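Local coordinates for protein flavin-dependent thymidylate synthase (Thermus thermophilus, PDB 6J61) that probably catalyses the FAD-dependent reductive methylation of dUMP to dTMP, with methylenetetrahydrofolate as methyl donor and NADPH as reductant, at residues Arg78-His83 with Phe168-Asp173; Lys12-Leu17 with Lys67-Ala72; Glu138-Tyr143 with Met158-Asn163. All blocks are in the same frame, centred on the assembly; numbering follows the deposited sequence.

Contact 1 of 3, residues Arg78-His83 with Phe168-Asp173; sequences RQWFRH and FYWKQD. With FAD (flavin-adenine dinucleotide), chain N; PO4 (phosphate ion), chain L.
A water joins His83 to Gln172 and both to the cofactor: it lies 3.1 Å from His83 ND1, donates to FAD O2A and takes a weak bond from Gln172 NE2 (3.3 Å). Behind it, Trp80, Phe81, Phe168 and Trp170 form an aromatic cluster of three T-shaped pairs between the type I turn Trp80-His83, which runs into the predicted ThyX motif, and strand 165-173. Trp80 sets its edge on the face of Trp170, planes at 68°, with Trp80 NE1 3.1 Å from Trp170 CE2. The CZ edge of Phe168 meets a face of Trp80. With CG between the backbone N and the carbonyl carbon (chi1 57°), Phe168 turns its face to the edge of Phe81, Phe81 CE1 lying over the centre of the Phe168 ring. Trp170 NE1 bonds Gln172 OE1 at 2.9 Å, 57° out of the carbonyl plane. With an alanine in place of Trp170, the Trp80 edge would probably lose the face it rests on, and Gln172 OE1 the N-H that helps fix its amide. His83 NE2 is taken by Arg184, predicted to activate dUMP. A phosphate ion, probably from the crystallisation liquor, accepts from Gln79 NE2 (O1, 2.8 Å), Arg82 NH2 (O3, 3.0 Å) and Arg157 of a neighbouring subunit, consistent with a place for the dUMP phosphate. Arg78 O and FAD O2 cover opposite faces of the Arg82 guanidinium.

Contact 2 of 3, residues Lys12-Leu17 with Lys67-Ala72; sequences KGFVRL and KFHVKA
Lys67 touches Leu17 only by its carbonyl O, 3.8 Å from Leu17 CD1; its backbone bonds go to Val18 and Asp19, and its NZ turns to Met63 O of a neighbouring subunit. The two segments are adjacent antiparallel strands of the central sheet. Phe68 faces Leu17 in a non-hydrogen-bonded pair: Leu17 CD1 stands over the Phe68 ring, a CH-pi contact 4.3 Å from its centroid, and Val15 CG1 reaches Phe68 CD2 at 3.7 Å. His69 comes next, in a hydrogen-bonded pair with Arg16, its N giving a 2.9 Å bond to Arg16 O and its O accepting from Arg16 N. On the same side, Arg16 NH2 donates to His69 ND1 at 2.8 Å, with guanidinium and imidazole planes 87° apart and NE adding a weak second bond. ND1 accepts from Arg16 and NE2 meets the carboxylate of Glu167, which is consistent with the ring proton being on NE2. Phe14 directs its edge at the face of this imidazole, planes at 82°. Val70 and Val15 form a non-hydrogen-bonded pair, Val15 CG2 and Val70 CG1 4.4 Å apart. Lys71 closes the ladder through two backbone bonds with Phe14; with Phe14 CG between the backbone N and the carbonyl carbon (chi1 63°), Lys71 CB stands over a face of the Phe14 ring, a CH-pi contact 3.6 Å from the ring centroid. Lys71 NZ goes on to Glu101. Helix 191-207 covers the face bearing Val15 and Phe68, a neighbouring subunit packs on Arg16 and His69, and strands 6-9 and 165-173 flank the pair.

Contact 3 of 3, residues Glu138-Tyr143 with Met158-Asn163; sequences EAYGAY and MVLPLN
Leu160 meets Tyr143 over its ring: Leu160 CD1 stands almost squarely over the centre of the phenol ring, a CH-pi contact 3.9 Å from the centroid and only 8° off the ring normal. Leu160 has the largest surface buried by the contact. Its CG is anti to the carbonyl carbon (chi1 -59°), and from there the two methyls of the fork divide the work on one flank of helix 132-148: while CD1 covers the ring, CD2 touches Tyr143 CB at 3.6 Å and Tyr140 CD1 at 3.9 Å. Two tyrosines three residues apart, about one helical turn, thus share one leucine. Val159, second in buried surface, works one step back in the chain. Its CG2 lies 4.3 Å from Ala142 CB and 4.2 Å from Tyr143 CB, so this methyl is shared between two neighbouring helix residues at rather loose spacing. Ala139, one helical turn before Tyr143, completes the set. Its CB meets the carbonyl side of the loop, 3.5 Å from Val159 O, and the ring of Pro161, two residues on, 3.8 Å from Pro161 CD. In this contact the helix meets the connection between helix 153-156 and strand 165-173. Both phenol hydroxyls find partners elsewhere, Tyr140 OH with Leu98 O and Tyr143 OH with Leu98 N. A neighbouring subunit packs against Ala142, Val159 and Pro161. Tyr143 also touches Arg157, next before the segment and predicted to contribute to the dUMP site of a partner subunit. Across the contact itself the side chains meet through apolar atoms, and the two segments share no hydrogen bond; their fit thus rests on shape and burial, with the tyrosine polar ends anchored beyond the interface.

In the fold
Contacts 1 and 2 lie side by side, their centres 11 Å apart, and share the antiparallel sheet: strand 65-73 of contact 2 neighbours strand 165-173 of contact 1, and helix 74-80 follows directly from the former. Trp80 CZ3 also packs on Val70 CG1 at 3.7 Å. Along the chain contact 2 closes before contact 1 opens, whereas both segments of contact 3 fall between those of contact 1. Contact 3 stands apart, 24 Å and 23 Å from the other two between centres, without touching either. The sheet thus probably supports segment 78-83, which touches FAD, while contact 3, like contact 1, meets the same neighbouring subunit of the homotetramer.

Contact 1 of 3, residues Arg78-His83 with Phe168-Asp173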
loop_
_atom_site.group_PDB
_atom_site.type_symbol
_atom_site.label_atom_id
_atom_site.label_comp_id
_atom_site.label_asym_id
_atom_site.label_seq_id
_atom_site.Cartn_x
_atom_site.Cartn_y
_atom_site.Cartn_z
ATOM N N ARG A 78 13.515 -2.425 13.474
ATOM C CA ARG A 78 13.560 -1.373 12.470
ATOM C C ARG A 78 13.734 -1.872 11.034
ATOM O O ARG A 78 13.196 -1.268 10.098
ATOM C CB ARG A 78 14.656 -0.358 12.821
ATOM C CG ARG A 78 14.226 0.586 13.931
ATOM C CD ARG A 78 15.358 1.442 14.455
ATOM N NE ARG A 78 15.841 2.428 13.494
ATOM C CZ ARG A 78 17.072 2.438 12.983
ATOM N NH1 ARG A 78 17.949 1.508 13.335
ATOM N NH2 ARG A 78 17.428 3.393 12.134
ATOM N N GLN A 79 14.480 -2.962 10.855
ATOM C CA GLN A 79 14.685 -3.524 9.524
ATOM C C GLN A 79 13.413 -4.256 9.161
ATOM O O GLN A 79 12.971 -4.269 8.015
ATOM C CB GLN A 79 15.843 -4.515 9.535
ATOM C CG GLN A 79 17.044 -3.994 10.277
ATOM C CD GLN A 79 18.251 -4.871 10.094
ATOM O OE1 GLN A 79 18.164 -6.090 10.222
ATOM N NE2 GLN A 79 19.396 -4.257 9.799
ATOM N N TRP A 80 12.825 -4.872 10.165
ATOM C CA TRP A 80 11.605 -5.599 9.962
ATOM C C TRP A 80 10.493 -4.643 9.530
ATOM O O TRP A 80 9.690 -4.970 8.650
ATOM C CB TRP A 80 11.209 -6.298 11.260
ATOM C CG TRP A 80 10.281 -7.457 11.084
ATOM C CD1 TRP A 80 9.155 -7.510 10.305
ATOM C CD2 TRP A 80 10.373 -8.720 11.741
ATOM N NE1 TRP A 80 8.539 -8.736 10.440
ATOM C CE2 TRP A 80 9.268 -9.497 11.317
ATOM C CE3 TRP A 80 11.276 -9.273 12.651
ATOM C CZ2 TRP A 80 9.050 -10.797 11.774
ATOM C CZ3 TRP A 80 11.054 -10.564 13.109
ATOM C CH2 TRP A 80 9.952 -11.311 12.671
ATOM N N PHE A 81 10.449 -3.462 10.139
ATOM C CA PHE A 81 9.393 -2.504 9.830
ATOM C C PHE A 81 9.541 -1.790 8.491
ATOM O O PHE A 81 8.632 -1.080 8.068
ATOM C CB PHE A 81 9.241 -1.483 10.971
ATOM C CG PHE A 81 8.815 -2.091 12.284
ATOM C CD1 PHE A 81 8.550 -3.459 12.391
ATOM C CD2 PHE A 81 8.706 -1.303 13.426
ATOM C CE1 PHE A 81 8.187 -4.031 13.622
ATOM C CE2 PHE A 81 8.344 -1.868 14.659
ATOM C CZ PHE A 81 8.086 -3.232 14.753
ATOM N N ARG A 82 10.678 -1.988 7.827
ATOM C CA ARG A 82 10.918 -1.385 6.516
ATOM C C ARG A 82 9.911 -1.947 5.523
ATOM O O ARG A 82 9.719 -1.393 4.445
ATOM C CB ARG A 82 12.334 -1.697 6.019
ATOM C CG ARG A 82 13.445 -0.943 6.732
ATOM C CD ARG A 82 13.372 0.550 6.450
ATOM N NE ARG A 82 14.238 1.333 7.334
ATOM C CZ ARG A 82 15.547 1.146 7.458
ATOM N NH1 ARG A 82 16.153 0.199 6.751
ATOM N NH2 ARG A 82 16.245 1.902 8.295
ATOM N N HIS A 83 9.296 -3.065 5.896
ATOM C CA HIS A 83 8.296 -3.744 5.084
ATOM C C HIS A 83 6.949 -3.131 5.423
ATOM O O HIS A 83 6.362 -3.394 6.480
ATOM C CB HIS A 83 8.309 -5.244 5.386
ATOM C CG HIS A 83 9.611 -5.904 5.055
ATOM N ND1 HIS A 83 9.831 -6.564 3.865
ATOM C CD2 HIS A 83 10.782 -5.959 5.735
ATOM C CE1 HIS A 83 11.079 -6.995 3.826
ATOM N NE2 HIS A 83 11.677 -6.641 4.947
ATOM N N PHE A 168 5.850 -6.979 19.432
ATOM C CA PHE A 168 4.824 -6.517 18.518
ATOM C C PHE A 168 4.065 -7.650 17.834
ATOM O O PHE A 168 4.473 -8.811 17.860
ATOM C CB PHE A 168 5.439 -5.611 17.446
ATOM C CG PHE A 168 6.545 -6.264 16.645
ATOM C CD1 PHE A 168 7.868 -6.177 17.066
ATOM C CD2 PHE A 168 6.263 -6.910 15.439
ATOM C CE1 PHE A 168 8.910 -6.714 16.294
ATOM C CE2 PHE A 168 7.295 -7.453 14.660
ATOM C CZ PHE A 168 8.626 -7.352 15.089
ATOM N N TYR A 169 2.937 -7.286 17.239
ATOM C CA TYR A 169 2.107 -8.211 16.487
ATOM C C TYR A 169 2.387 -7.896 15.024
ATOM O O TYR A 169 2.338 -6.737 14.617
ATOM C CB TYR A 169 0.625 -7.975 16.796
ATOM C CG TYR A 169 0.077 -8.882 17.872
ATOM C CD1 TYR A 169 0.824 -9.162 19.018
ATOM C CD2 TYR A 169 -1.189 -9.465 17.742
ATOM C CE1 TYR A 169 0.330 -10.004 20.005
ATOM C CE2 TYR A 169 -1.700 -10.307 18.731
ATOM C CZ TYR A 169 -0.934 -10.574 19.860
ATOM O OH TYR A 169 -1.421 -11.406 20.854
ATOM N N TRP A 170 2.691 -8.920 14.241
ATOM C CA TRP A 170 2.981 -8.744 12.828
ATOM C C TRP A 170 1.940 -9.531 12.034
ATOM O O TRP A 170 1.835 -10.754 12.153
ATOM C CB TRP A 170 4.410 -9.237 12.548
ATOM C CG TRP A 170 4.901 -9.076 11.131
ATOM C CD1 TRP A 170 4.954 -10.040 10.156
ATOM C CD2 TRP A 170 5.394 -7.877 10.530
ATOM N NE1 TRP A 170 5.449 -9.509 8.985
ATOM C CE2 TRP A 170 5.726 -8.184 9.187
ATOM C CE3 TRP A 170 5.590 -6.568 10.993
ATOM C CZ2 TRP A 170 6.238 -7.231 8.306
ATOM C CZ3 TRP A 170 6.105 -5.613 10.109
ATOM C CH2 TRP A 170 6.420 -5.952 8.783
ATOM N N LYS A 171 1.146 -8.807 11.248
ATOM C CA LYS A 171 0.096 -9.405 10.414
ATOM C C LYS A 171 0.448 -9.219 8.940
ATOM O O LYS A 171 0.569 -8.087 8.462
ATOM C CB LYS A 171 -1.251 -8.738 10.698
ATOM C CG LYS A 171 -2.432 -9.489 10.110
ATOM C CD LYS A 171 -2.819 -9.021 8.712
ATOM C CE LYS A 171 -3.617 -7.748 8.755
ATOM N NZ LYS A 171 -3.827 -7.153 7.408
ATOM N N GLN A 172 0.589 -10.321 8.212
ATOM C CA GLN A 172 0.955 -10.227 6.806
ATOM C C GLN A 172 0.464 -11.393 5.961
ATOM O O GLN A 172 0.434 -12.527 6.416
ATOM C CB GLN A 172 2.480 -10.108 6.704
ATOM C CG GLN A 172 3.012 -9.749 5.337
ATOM C CD GLN A 172 4.448 -9.302 5.412
ATOM O OE1 GLN A 172 5.256 -9.917 6.114
ATOM N NE2 GLN A 172 4.781 -8.228 4.698
ATOM N N ASP A 173 0.087 -11.097 4.724
ATOM C CA ASP A 173 -0.399 -12.104 3.794
ATOM C C ASP A 173 0.746 -12.953 3.254
ATOM O O ASP A 173 1.886 -12.504 3.187
ATOM C CB ASP A 173 -1.172 -11.432 2.651
ATOM C CG ASP A 173 -0.300 -10.532 1.791
ATOM O OD1 ASP A 173 0.482 -11.062 0.968
ATOM O OD2 ASP A 173 -0.401 -9.291 1.938
HETATM P PA FAD N . 7.525 -3.945 1.462
HETATM O O1A FAD N . 7.744 -2.753 2.318
HETATM O O2A FAD N . 6.658 -5.039 2.278
HETATM O O5B FAD N . 6.717 -3.489 0.154
HETATM C C5B FAD N . 6.654 -4.574 -0.776
HETATM C C4B FAD N . 6.258 -3.983 -2.124
HETATM O O4B FAD N . 4.960 -3.360 -2.003
HETATM C C3B FAD N . 7.223 -2.887 -2.542
HETATM O O3B FAD N . 8.356 -3.371 -3.263
HETATM C C2B FAD N . 6.354 -1.945 -3.363
HETATM O O2B FAD N . 6.334 -2.361 -4.734
HETATM C C1B FAD N . 4.964 -2.050 -2.678
HETATM N N9A FAD N . 4.697 -0.952 -1.699
HETATM C C8A FAD N . 4.336 -1.108 -0.381
HETATM N N7A FAD N . 4.171 0.050 0.197
HETATM C C5A FAD N . 4.407 1.035 -0.694
HETATM C C6A FAD N . 4.385 2.462 -0.650
HETATM N N6A FAD N . 4.062 3.123 0.520
HETATM N N1A FAD N . 4.685 3.156 -1.772
HETATM C C2A FAD N . 5.002 2.531 -2.917
HETATM N N3A FAD N . 5.037 1.192 -3.005
HETATM C C4A FAD N . 4.752 0.414 -1.934
HETATM N N1 FAD N . 16.921 0.822 3.309
HETATM C C2 FAD N . 17.406 2.010 3.707
HETATM O O2 FAD N . 16.628 2.829 4.164
HETATM N N3 FAD N . 18.718 2.342 3.622
HETATM C C4 FAD N . 19.662 1.471 3.113
HETATM O O4 FAD N . 20.840 1.788 3.043
HETATM C C4X FAD N . 19.185 0.128 2.646
HETATM N N5 FAD N . 19.996 -0.795 2.131
HETATM C C5X FAD N . 19.539 -2.009 1.710
HETATM C C6 FAD N . 20.456 -2.968 1.154
HETATM C C7 FAD N . 20.001 -4.209 0.718
HETATM C C7M FAD N . 21.006 -5.188 0.138
HETATM C C8 FAD N . 18.608 -4.553 0.818
HETATM C C8M FAD N . 18.097 -5.898 0.348
HETATM C C9 FAD N . 17.688 -3.636 1.357
HETATM C C9A FAD N . 18.123 -2.346 1.814
HETATM N N10 FAD N . 17.213 -1.383 2.366
HETATM C C10 FAD N . 17.713 -0.144 2.785
HETATM C "C1'" FAD N . 15.759 -1.654 2.510
HETATM C "C2'" FAD N . 14.962 -1.515 1.187
HETATM O "O2'" FAD N . 15.174 -0.231 0.594
HETATM C "C3'" FAD N . 13.452 -1.730 1.458
HETATM O "O3'" FAD N . 12.947 -0.664 2.282
HETATM C "C4'" FAD N . 13.192 -3.102 2.159
HETATM O "O4'" FAD N . 14.006 -4.135 1.571
HETATM C "C5'" FAD N . 11.721 -3.492 2.027
HETATM O "O5'" FAD N . 11.510 -3.975 0.701
HETATM P P FAD N . 10.000 -3.644 0.244
HETATM O O1P FAD N . 9.692 -2.203 0.474
HETATM O O2P FAD N . 9.890 -3.993 -1.314
HETATM O O3P FAD N . 8.975 -4.634 1.090
HETATM P P PO4 L . 19.801 -0.508 9.305
HETATM O O1 PO4 L . 19.654 -1.519 10.385
HETATM O O2 PO4 L . 20.627 0.623 9.801
HETATM O O3 PO4 L . 18.462 -0.006 8.913
HETATM O O4 PO4 L . 20.457 -1.131 8.127
HETATM O O HOH W 1 7.207 -7.561 2.542
#

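Contact 2 of 3, residues Lys12-Leu17 with Lys67-Ala72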
loop_
_atom_site.group_PDB
_atom_site.type_symbol
_atom_site.label_atom_id
_atom_site.label_comp_id
_atom_site.label_asym_id
_atom_site.label_seq_id
_atom_site.Cartn_x
_atom_site.Cartn_y
_atom_site.Cartn_z
ATOM N N LYS A 12 16.906 -13.845 24.113
ATOM C CA LYS A 12 15.614 -13.680 24.771
ATOM C C LYS A 12 14.401 -13.426 23.859
ATOM O O LYS A 12 13.316 -13.129 24.351
ATOM C CB LYS A 12 15.710 -12.545 25.791
ATOM C CG LYS A 12 16.952 -12.576 26.662
ATOM C CD LYS A 12 16.971 -11.378 27.621
ATOM C CE LYS A 12 18.231 -11.331 28.501
ATOM N NZ LYS A 12 19.486 -11.119 27.729
ATOM N N GLY A 13 14.569 -13.542 22.547
ATOM C CA GLY A 13 13.452 -13.293 21.654
ATOM C C GLY A 13 12.626 -14.514 21.278
ATOM O O GLY A 13 12.845 -15.605 21.789
ATOM N N PHE A 14 11.661 -14.328 20.384
ATOM C CA PHE A 14 10.819 -15.434 19.944
ATOM C C PHE A 14 9.865 -15.059 18.808
ATOM O O PHE A 14 9.742 -13.896 18.434
ATOM C CB PHE A 14 10.025 -16.000 21.135
ATOM C CG PHE A 14 9.056 -15.018 21.770
ATOM C CD1 PHE A 14 7.811 -14.763 21.192
ATOM C CD2 PHE A 14 9.378 -14.373 22.966
ATOM C CE1 PHE A 14 6.902 -13.885 21.794
ATOM C CE2 PHE A 14 8.472 -13.491 23.576
ATOM C CZ PHE A 14 7.233 -13.249 22.988
ATOM N N VAL A 15 9.210 -16.068 18.252
ATOM C CA VAL A 15 8.239 -15.894 17.189
ATOM C C VAL A 15 7.120 -16.864 17.543
ATOM O O VAL A 15 7.369 -18.058 17.734
ATOM C CB VAL A 15 8.834 -16.258 15.803
ATOM C CG1 VAL A 15 7.743 -16.256 14.750
ATOM C CG2 VAL A 15 9.911 -15.261 15.415
ATOM N N ARG A 16 5.898 -16.349 17.650
ATOM C CA ARG A 16 4.732 -17.163 17.998
ATOM C C ARG A 16 3.574 -16.943 17.011
ATOM O O ARG A 16 3.187 -15.810 16.742
ATOM C CB ARG A 16 4.287 -16.818 19.439
ATOM C CG ARG A 16 2.957 -17.438 19.904
ATOM C CD ARG A 16 2.752 -17.295 21.426
ATOM N NE ARG A 16 2.255 -15.977 21.821
ATOM C CZ ARG A 16 1.001 -15.565 21.635
ATOM N NH1 ARG A 16 0.111 -16.367 21.064
ATOM N NH2 ARG A 16 0.629 -14.348 22.006
ATOM N N LEU A 17 3.027 -18.019 16.460
ATOM C CA LEU A 17 1.910 -17.875 15.526
ATOM C C LEU A 17 0.630 -17.585 16.310
ATOM O O LEU A 17 0.116 -18.451 17.007
ATOM C CB LEU A 17 1.715 -19.146 14.694
ATOM C CG LEU A 17 0.514 -19.063 13.742
ATOM C CD1 LEU A 17 0.801 -18.024 12.681
ATOM C CD2 LEU A 17 0.230 -20.409 13.094
ATOM N N LYS A 67 -0.468 -14.046 11.422
ATOM C CA LYS A 67 -0.348 -13.013 12.440
ATOM C C LYS A 67 0.584 -13.537 13.527
ATOM O O LYS A 67 0.304 -14.556 14.149
ATOM C CB LYS A 67 -1.734 -12.683 13.006
ATOM C CG LYS A 67 -1.737 -11.570 14.040
ATOM C CD LYS A 67 -3.107 -10.890 14.173
ATOM C CE LYS A 67 -4.206 -11.844 14.651
ATOM N NZ LYS A 67 -5.493 -11.128 14.913
ATOM N N PHE A 68 1.701 -12.850 13.745
ATOM C CA PHE A 68 2.664 -13.287 14.748
ATOM C C PHE A 68 2.854 -12.337 15.928
ATOM O O PHE A 68 2.528 -11.150 15.859
ATOM C CB PHE A 68 4.048 -13.513 14.117
ATOM C CG PHE A 68 4.058 -14.496 12.972
ATOM C CD1 PHE A 68 3.692 -14.099 11.691
ATOM C CD2 PHE A 68 4.474 -15.811 13.170
ATOM C CE1 PHE A 68 3.744 -14.992 10.624
ATOM C CE2 PHE A 68 4.527 -16.709 12.100
ATOM C CZ PHE A 68 4.162 -16.294 10.827
ATOM N N HIS A 69 3.399 -12.894 17.005
ATOM C CA HIS A 69 3.725 -12.173 18.226
ATOM C C HIS A 69 5.247 -12.302 18.223
ATOM O O HIS A 69 5.790 -13.399 18.393
ATOM C CB HIS A 69 3.112 -12.888 19.437
ATOM C CG HIS A 69 3.419 -12.242 20.756
ATOM N ND1 HIS A 69 2.963 -12.748 21.954
ATOM C CD2 HIS A 69 4.139 -11.137 21.068
ATOM C CE1 HIS A 69 3.388 -11.985 22.944
ATOM N NE2 HIS A 69 4.104 -11.000 22.433
ATOM N N VAL A 70 5.937 -11.192 17.991
ATOM C CA VAL A 70 7.391 -11.212 17.916
ATOM C C VAL A 70 8.059 -10.352 18.979
ATOM O O VAL A 70 7.634 -9.229 19.255
ATOM C CB VAL A 70 7.880 -10.710 16.525
ATOM C CG1 VAL A 70 9.392 -10.949 16.364
ATOM C CG2 VAL A 70 7.085 -11.388 15.417
ATOM N N LYS A 71 9.122 -10.888 19.564
ATOM C CA LYS A 71 9.899 -10.186 20.579
ATOM C C LYS A 71 11.300 -10.107 19.980
ATOM O O LYS A 71 11.899 -11.135 19.649
ATOM C CB LYS A 71 9.908 -11.000 21.881
ATOM C CG LYS A 71 10.628 -10.335 23.040
ATOM C CD LYS A 71 10.545 -11.165 24.308
ATOM C CE LYS A 71 11.255 -10.446 25.449
ATOM N NZ LYS A 71 11.394 -11.285 26.671
ATOM N N ALA A 72 11.820 -8.896 19.827
ATOM C CA ALA A 72 13.135 -8.733 19.232
ATOM C C ALA A 72 13.805 -7.422 19.573
ATOM O O ALA A 72 13.169 -6.484 20.032
ATOM C CB ALA A 72 13.028 -8.859 17.715
#

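Contact 3 of 3, residues Glu138-Tyr143 with Met158-Asn163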
loop_
_atom_site.group_PDB
_atom_site.type_symbol
_atom_site.label_atom_id
_atom_site.label_comp_id
_atom_site.label_asym_id
_atom_site.label_seq_id
_atom_site.Cartn_x
_atom_site.Cartn_y
_atom_site.Cartn_z
ATOM N N GLU A 138 24.915 1.232 32.532
ATOM C CA GLU A 138 24.911 2.676 32.737
ATOM C C GLU A 138 23.590 3.214 32.206
ATOM O O GLU A 138 22.830 3.871 32.926
ATOM C CB GLU A 138 26.078 3.334 31.981
ATOM C CG GLU A 138 27.464 2.863 32.416
ATOM C CD GLU A 138 27.779 3.223 33.858
ATOM O OE1 GLU A 138 28.630 2.547 34.480
ATOM O OE2 GLU A 138 27.183 4.192 34.373
ATOM N N ALA A 139 23.320 2.903 30.941
ATOM C CA ALA A 139 22.108 3.343 30.273
ATOM C C ALA A 139 20.847 2.945 31.024
ATOM O O ALA A 139 19.976 3.784 31.241
ATOM C CB ALA A 139 22.070 2.798 28.854
ATOM N N TYR A 140 20.720 1.685 31.421
ATOM C CA TYR A 140 19.504 1.322 32.138
ATOM C C TYR A 140 19.512 2.025 33.488
ATOM O O TYR A 140 18.460 2.252 34.089
ATOM C CB TYR A 140 19.376 -0.183 32.351
ATOM C CG TYR A 140 17.947 -0.575 32.618
ATOM C CD1 TYR A 140 17.033 -0.659 31.578
ATOM C CD2 TYR A 140 17.484 -0.795 33.919
ATOM C CE1 TYR A 140 15.685 -0.949 31.816
ATOM C CE2 TYR A 140 16.136 -1.086 34.171
ATOM C CZ TYR A 140 15.245 -1.158 33.109
ATOM O OH TYR A 140 13.913 -1.432 33.323
ATOM N N GLY A 141 20.710 2.370 33.957
ATOM C CA GLY A 141 20.834 3.072 35.219
ATOM C C GLY A 141 20.243 4.456 35.043
ATOM O O GLY A 141 19.390 4.891 35.824
ATOM N N ALA A 142 20.694 5.140 33.994
ATOM C CA ALA A 142 20.219 6.478 33.666
ATOM C C ALA A 142 18.701 6.470 33.491
ATOM O O ALA A 142 17.997 7.338 33.997
ATOM C CB ALA A 142 20.896 6.966 32.397
ATOM N N TYR A 143 18.200 5.479 32.774
ATOM C CA TYR A 143 16.770 5.355 32.550
ATOM C C TYR A 143 16.006 5.300 33.876
ATOM O O TYR A 143 15.011 6.002 34.054
ATOM C CB TYR A 143 16.488 4.091 31.752
ATOM C CG TYR A 143 15.027 3.830 31.518
ATOM C CD1 TYR A 143 14.246 4.734 30.792
ATOM C CD2 TYR A 143 14.430 2.649 31.968
ATOM C CE1 TYR A 143 12.905 4.461 30.511
ATOM C CE2 TYR A 143 13.094 2.367 31.692
ATOM C CZ TYR A 143 12.340 3.275 30.959
ATOM O OH TYR A 143 11.035 2.985 30.652
ATOM N N MET A 158 14.818 7.320 25.947
ATOM C CA MET A 158 15.716 7.634 24.834
ATOM C C MET A 158 17.176 7.259 25.086
ATOM O O MET A 158 17.925 6.999 24.135
ATOM C CB MET A 158 15.640 9.119 24.459
ATOM C CG MET A 158 16.343 10.072 25.414
ATOM S SD MET A 158 16.272 11.772 24.813
ATOM C CE MET A 158 14.586 12.125 25.098
ATOM N N VAL A 159 17.581 7.238 26.356
ATOM C CA VAL A 159 18.952 6.890 26.717
ATOM C C VAL A 159 19.238 5.395 26.579
ATOM O O VAL A 159 20.378 4.967 26.736
ATOM C CB VAL A 159 19.274 7.303 28.165
ATOM C CG1 VAL A 159 19.467 8.792 28.244
ATOM C CG2 VAL A 159 18.144 6.882 29.081
ATOM N N LEU A 160 18.204 4.608 26.285
ATOM C CA LEU A 160 18.357 3.161 26.133
ATOM C C LEU A 160 18.886 2.772 24.747
ATOM O O LEU A 160 18.454 3.316 23.722
ATOM C CB LEU A 160 17.023 2.472 26.407
ATOM C CG LEU A 160 16.462 2.751 27.807
ATOM C CD1 LEU A 160 15.043 2.228 27.898
ATOM C CD2 LEU A 160 17.363 2.111 28.873
ATOM N N PRO A 161 19.838 1.822 24.701
ATOM C CA PRO A 161 20.450 1.343 23.456
ATOM C C PRO A 161 19.504 0.591 22.510
ATOM O O PRO A 161 18.431 0.130 22.915
ATOM C CB PRO A 161 21.595 0.470 23.963
ATOM C CG PRO A 161 21.034 -0.099 25.206
ATOM C CD PRO A 161 20.397 1.104 25.856
ATOM N N LEU A 162 19.929 0.465 21.254
ATOM C CA LEU A 162 19.153 -0.201 20.206
ATOM C C LEU A 162 18.985 -1.709 20.390
ATOM O O LEU A 162 18.142 -2.321 19.737
ATOM C CB LEU A 162 19.782 0.084 18.831
ATOM C CG LEU A 162 19.779 1.549 18.369
ATOM C CD1 LEU A 162 20.573 1.728 17.092
ATOM C CD2 LEU A 162 18.350 1.992 18.164
ATOM N N ASN A 163 19.777 -2.312 21.271
ATOM C CA ASN A 163 19.659 -3.753 21.498
ATOM C C ASN A 163 18.552 -4.082 22.501
ATOM O O ASN A 163 18.339 -5.242 22.853
ATOM C CB ASN A 163 20.991 -4.328 21.981
ATOM C CG ASN A 163 21.393 -3.801 23.342
ATOM O OD1 ASN A 163 20.990 -2.709 23.751
ATOM N ND2 ASN A 163 22.208 -4.570 24.044
#